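Local atomic coordinates of phenylalanine--tRNA ligase beta subunit (Bacteroides fragilis, PDB entry 3IG2), a protein that forms, with the alpha subunit, the tetrameric ligase that attaches phenylalanine to tRNA(Phe) at the expense of ATP, this chain being a core domain of the beta subunit. Residues B[65-73]-B[113-121]. Numbering follows the deposited sequence.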
ATOM      1  N   LEU B  65      11.843  12.381  25.785  1.00 11.33           N
ATOM      2  CA  LEU B  65      10.507  12.040  25.288  1.00 12.44           C
ATOM      3  C   LEU B  65      10.000  10.663  25.675  1.00 12.48           C
ATOM      4  O   LEU B  65       8.783  10.396  25.635  1.00 13.94           O
ATOM      5  CB  LEU B  65      10.471  12.134  23.760  1.00 13.10           C
ATOM      6  CG  LEU B  65      10.728  13.537  23.162  1.00 11.83           C
ATOM      7  CD1 LEU B  65      10.507  13.463  21.691  1.00 12.22           C
ATOM      8  CD2 LEU B  65       9.811  14.545  23.790  1.00 14.24           C
ATOM      9  N   LEU B  66      10.901   9.760  26.012  1.00 11.82           N
ATOM     10  CA  LEU B  66      10.526   8.346  26.112  1.00 11.75           C
ATOM     11  C   LEU B  66       9.260   8.099  26.923  1.00 12.70           C
ATOM     12  O   LEU B  66       8.319   7.419  26.453  1.00 13.06           O
ATOM     13  CB  LEU B  66      11.660   7.562  26.761  1.00 11.85           C
ATOM     14  CG  LEU B  66      11.363   6.119  27.133  1.00 11.49           C
ATOM     15  CD1 LEU B  66      11.106   5.299  25.880  1.00 11.94           C
ATOM     16  CD2 LEU B  66      12.549   5.566  27.888  1.00 12.93           C
ATOM     17  N   PHE B  67       9.250   8.608  28.155  1.00 12.50           N
ATOM     18  CA  PHE B  67       8.217   8.214  29.117  1.00 12.48           C
ATOM     19  C   PHE B  67       6.798   8.604  28.709  1.00 12.63           C
ATOM     20  O   PHE B  67       5.862   7.820  28.880  1.00 12.35           O
ATOM     21  CB  PHE B  67       8.548   8.739  30.507  1.00 11.40           C
ATOM     22  CG  PHE B  67       9.891   8.286  31.008  1.00 13.85           C
ATOM     23  CD1 PHE B  67      10.198   6.937  31.088  1.00 14.34           C
ATOM     24  CD2 PHE B  67      10.842   9.208  31.415  1.00 14.13           C
ATOM     25  CE1 PHE B  67      11.432   6.523  31.568  1.00 17.08           C
ATOM     26  CE2 PHE B  67      12.077   8.799  31.899  1.00 14.17           C
ATOM     27  CZ  PHE B  67      12.377   7.470  31.971  1.00 16.09           C
ATOM     28  N   GLY B  68       6.643   9.794  28.139  1.00 12.43           N
ATOM     29  CA  GLY B  68       5.349  10.186  27.650  1.00 12.56           C
ATOM     30  C   GLY B  68       4.823   9.212  26.613  1.00 12.49           C
ATOM     31  O   GLY B  68       3.643   8.897  26.606  1.00 11.82           O
ATOM     32  N   GLY B  69       5.698   8.754  25.724  1.00 12.07           N
ATOM     33  CA  GLY B  69       5.310   7.759  24.720  1.00 11.66           C
ATOM     34  C   GLY B  69       4.902   6.425  25.348  1.00 11.43           C
ATOM     35  O   GLY B  69       3.993   5.768  24.853  1.00 11.92           O
ATOM     36  N   LEU B  70       5.566   6.022  26.431  1.00 10.57           N
ATOM     37  CA  LEU B  70       5.195   4.777  27.106  1.00  9.64           C
ATOM     38  C   LEU B  70       3.836   4.928  27.770  1.00  9.78           C
ATOM     39  O   LEU B  70       3.058   4.003  27.731  1.00 10.14           O
ATOM     40  CB  LEU B  70       6.240   4.324  28.126  1.00  8.96           C
ATOM     41  CG  LEU B  70       7.620   3.920  27.610  1.00  8.17           C
ATOM     42  CD1 LEU B  70       8.504   3.546  28.776  1.00  8.19           C
ATOM     43  CD2 LEU B  70       7.575   2.790  26.578  1.00  7.58           C
ATOM     44  N   GLU B  71       3.559   6.089  28.359  1.00  9.59           N
ATOM     45  CA  GLU B  71       2.218   6.409  28.868  1.00 10.61           C
ATOM     46  C   GLU B  71       1.151   6.325  27.761  1.00 10.45           C
ATOM     47  O   GLU B  71       0.088   5.731  27.965  1.00  9.84           O
ATOM     48  CB  GLU B  71       2.177   7.794  29.498  1.00 10.16           C
ATOM     49  CG  GLU B  71       2.977   7.960  30.778  1.00 12.64           C
ATOM     50  CD  GLU B  71       3.174   9.438  31.146  1.00 15.19           C
ATOM     51  OE1 GLU B  71       2.795  10.299  30.332  1.00 17.26           O
ATOM     52  OE2 GLU B  71       3.672   9.751  32.249  1.00 16.51           O
ATOM     53  N   SER B  72       1.462   6.902  26.594  1.00  9.91           N
ATOM     54  CA  SER B  72       0.555   6.891  25.438  1.00  9.29           C
ATOM     55  C   SER B  72       0.276   5.472  24.963  1.00  9.03           C
ATOM     56  O   SER B  72      -0.853   5.155  24.625  1.00  9.43           O
ATOM     57  CB  SER B  72       1.126   7.714  24.273  1.00  9.18           C
ATOM     58  OG  SER B  72       1.268   9.087  24.602  1.00  8.78           O
ATOM     59  N   ILE B  73       1.305   4.625  24.922  1.00  9.22           N
ATOM     60  CA  ILE B  73       1.141   3.223  24.501  1.00  9.92           C
ATOM     61  C   ILE B  73       0.221   2.509  25.486  1.00 10.10           C
ATOM     62  O   ILE B  73      -0.728   1.825  25.073  1.00  9.81           O
ATOM     63  CB  ILE B  73       2.492   2.472  24.348  1.00  9.71           C
ATOM     64  CG1 ILE B  73       3.188   2.867  23.035  1.00  9.42           C
ATOM     65  CG2 ILE B  73       2.260   0.968  24.349  1.00 10.42           C
ATOM     66  CD1 ILE B  73       4.678   2.600  23.023  1.00  9.26           C
ATOM     67  N   TYR B 113      15.543  20.009  20.921  1.00 12.37           N
ATOM     68  CA  TYR B 113      14.373  19.567  20.227  1.00 11.96           C
ATOM     69  C   TYR B 113      14.617  18.152  19.764  1.00 12.06           C
ATOM     70  O   TYR B 113      15.685  17.869  19.240  1.00 11.59           O
ATOM     71  CB  TYR B 113      14.165  20.501  19.035  1.00 12.16           C
ATOM     72  CG  TYR B 113      12.806  20.420  18.384  1.00 12.83           C
ATOM     73  CD1 TYR B 113      11.639  20.721  19.104  1.00 13.60           C
ATOM     74  CD2 TYR B 113      12.690  20.108  17.038  1.00 14.50           C
ATOM     75  CE1 TYR B 113      10.383  20.682  18.490  1.00 15.63           C
ATOM     76  CE2 TYR B 113      11.449  20.055  16.414  1.00 15.63           C
ATOM     77  CZ  TYR B 113      10.301  20.349  17.141  1.00 17.01           C
ATOM     78  OH  TYR B 113       9.062  20.329  16.525  1.00 19.18           O
ATOM     79  N   HIS B 114      13.639  17.272  19.971  1.00 11.82           N
ATOM     80  CA  HIS B 114      13.783  15.864  19.626  1.00 11.97           C
ATOM     81  C   HIS B 114      12.642  15.360  18.773  1.00 11.66           C
ATOM     82  O   HIS B 114      11.544  15.898  18.817  1.00 11.58           O
ATOM     83  CB  HIS B 114      13.865  15.007  20.896  1.00 12.95           C
ATOM     84  CG  HIS B 114      15.079  15.281  21.720  1.00 15.77           C
ATOM     85  ND1 HIS B 114      16.195  14.471  21.694  1.00 17.32           N
ATOM     86  CD2 HIS B 114      15.371  16.303  22.564  1.00 16.49           C
ATOM     87  CE1 HIS B 114      17.126  14.982  22.492  1.00 17.02           C
ATOM     88  NE2 HIS B 114      16.649  16.094  23.028  1.00 16.71           N
ATOM     89  N   LEU B 115      12.928  14.317  18.001  1.00 11.90           N
ATOM     90  CA  LEU B 115      11.908  13.510  17.386  1.00 12.22           C
ATOM     91  C   LEU B 115      11.960  12.106  18.033  1.00 13.08           C
ATOM     92  O   LEU B 115      12.993  11.414  17.981  1.00 12.98           O
ATOM     93  CB  LEU B 115      12.144  13.433  15.871  1.00 11.18           C
ATOM     94  CG  LEU B 115      11.290  12.419  15.085  1.00 12.84           C
ATOM     95  CD1 LEU B 115       9.762  12.705  15.183  1.00  8.04           C
ATOM     96  CD2 LEU B 115      11.737  12.327  13.592  1.00  9.90           C
ATOM     97  N   GLY B 116      10.865  11.687  18.652  1.00 12.46           N
ATOM     98  CA  GLY B 116      10.814  10.313  19.147  1.00 12.86           C
ATOM     99  C   GLY B 116       9.926   9.444  18.269  1.00 13.74           C
ATOM    100  O   GLY B 116       8.918   9.913  17.754  1.00 13.34           O
ATOM    101  N   LEU B 117      10.302   8.181  18.115  1.00 13.71           N
ATOM    102  CA  LEU B 117       9.488   7.172  17.457  1.00 13.97           C
ATOM    103  C   LEU B 117       9.343   5.996  18.388  1.00 14.46           C
ATOM    104  O   LEU B 117      10.320   5.572  18.994  1.00 13.99           O
ATOM    105  CB  LEU B 117      10.186   6.589  16.214  1.00 14.36           C
ATOM    106  CG  LEU B 117      10.841   7.491  15.178  1.00 16.61           C
ATOM    107  CD1 LEU B 117      11.392   6.616  14.022  1.00 16.51           C
ATOM    108  CD2 LEU B 117       9.874   8.513  14.685  1.00 16.84           C
ATOM    109  N   TRP B 118       8.122   5.457  18.440  1.00 15.00           N
ATOM    110  CA  TRP B 118       7.794   4.268  19.199  1.00 14.39           C
ATOM    111  C   TRP B 118       7.069   3.287  18.313  1.00 14.38           C
ATOM    112  O   TRP B 118       6.064   3.621  17.680  1.00 14.64           O
ATOM    113  CB  TRP B 118       6.862   4.591  20.345  1.00 13.74           C
ATOM    114  CG  TRP B 118       7.404   5.522  21.395  1.00 14.47           C
ATOM    115  CD1 TRP B 118       7.911   5.173  22.629  1.00 13.63           C
ATOM    116  CD2 TRP B 118       7.426   6.954  21.333  1.00 13.17           C
ATOM    117  NE1 TRP B 118       8.246   6.322  23.339  1.00 15.08           N
ATOM    118  CE2 TRP B 118       7.961   7.422  22.563  1.00 13.93           C
ATOM    119  CE3 TRP B 118       7.046   7.899  20.347  1.00 13.41           C
ATOM    120  CZ2 TRP B 118       8.139   8.783  22.831  1.00 11.58           C
ATOM    121  CZ3 TRP B 118       7.189   9.255  20.628  1.00 12.20           C
ATOM    122  CH2 TRP B 118       7.733   9.684  21.870  1.00 12.66           C
ATOM    123  N   VAL B 119       7.542   2.050  18.298  1.00 13.88           N
ATOM    124  CA  VAL B 119       6.834   1.030  17.524  1.00 13.97           C
ATOM    125  C   VAL B 119       6.620  -0.168  18.429  1.00 13.58           C
ATOM    126  O   VAL B 119       7.586  -0.690  18.966  1.00 13.02           O
ATOM    127  CB  VAL B 119       7.646   0.556  16.294  1.00 13.95           C
ATOM    128  CG1 VAL B 119       6.934  -0.681  15.611  1.00 15.57           C
ATOM    129  CG2 VAL B 119       7.915   1.706  15.309  1.00 11.55           C
ATOM    130  N   THR B 120       5.375  -0.626  18.587  1.00 13.41           N
ATOM    131  CA  THR B 120       5.143  -1.805  19.432  1.00 12.51           C
ATOM    132  C   THR B 120       5.316  -3.090  18.641  1.00 11.97           C
ATOM    133  O   THR B 120       5.216  -3.109  17.403  1.00 12.13           O
ATOM    134  CB  THR B 120       3.757  -1.797  20.163  1.00 13.60           C
ATOM    135  OG1 THR B 120       2.704  -1.858  19.197  1.00 13.70           O
ATOM    136  CG2 THR B 120       3.593  -0.549  20.985  1.00 13.35           C
ATOM    137  N   GLY B 121       5.623  -4.162  19.356  1.00 11.17           N
ATOM    138  CA  GLY B 121       5.826  -5.450  18.737  1.00 10.76           C
ATOM    139  C   GLY B 121       4.987  -6.502  19.416  1.00 10.24           C
ATOM    140  O   GLY B 121       3.844  -6.244  19.803  1.00 10.62           O
TER
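Trp118 on strand 113-121 lies against Gly69 of helix 66-73 in a buried helix-on-sheet contact inside the class II synthetase-like core domain of the beta subunit. Strand 109-121 is an inner strand of the mixed sheet, flanked by strands 85-95 and 200-207, and the helix packs across one sheet face while helix 134-150 covers Leu115, Leu117 and Val119 on the other. The segment axes approach to 9.2 Å, their N-to-C directions 34° apart. Gly69 CA sits over one face of the ring, offset toward the rim and 3.4 Å from Trp118 CE2; with no side chain on Gly69, the backbone itself meets the indole. The ring's edge meets two backbone carbonyls: Trp118 NE1 gives a weak 3.3 Å hydrogen bond (N-H...O angle 141°) to Leu66 O, which also accepts the backbone bond from Leu70 N, and Leu65 O lies 3.3 Å from Trp118 CZ2. Tyr204 and Val202 of strand 200-207 also adjoin Trp118. Toward the strand's end, Ile73 and Thr120 meet by their methyls, whereas Thr120 OG1 bonds to Leu84 N. At the other end, Leu65, with CG anti to its carbonyl carbon (chi1 -63°) and CD1 anti to CA, sets CD1 3.8 Å from His114 CB and 3.5 Å from Gly116 N.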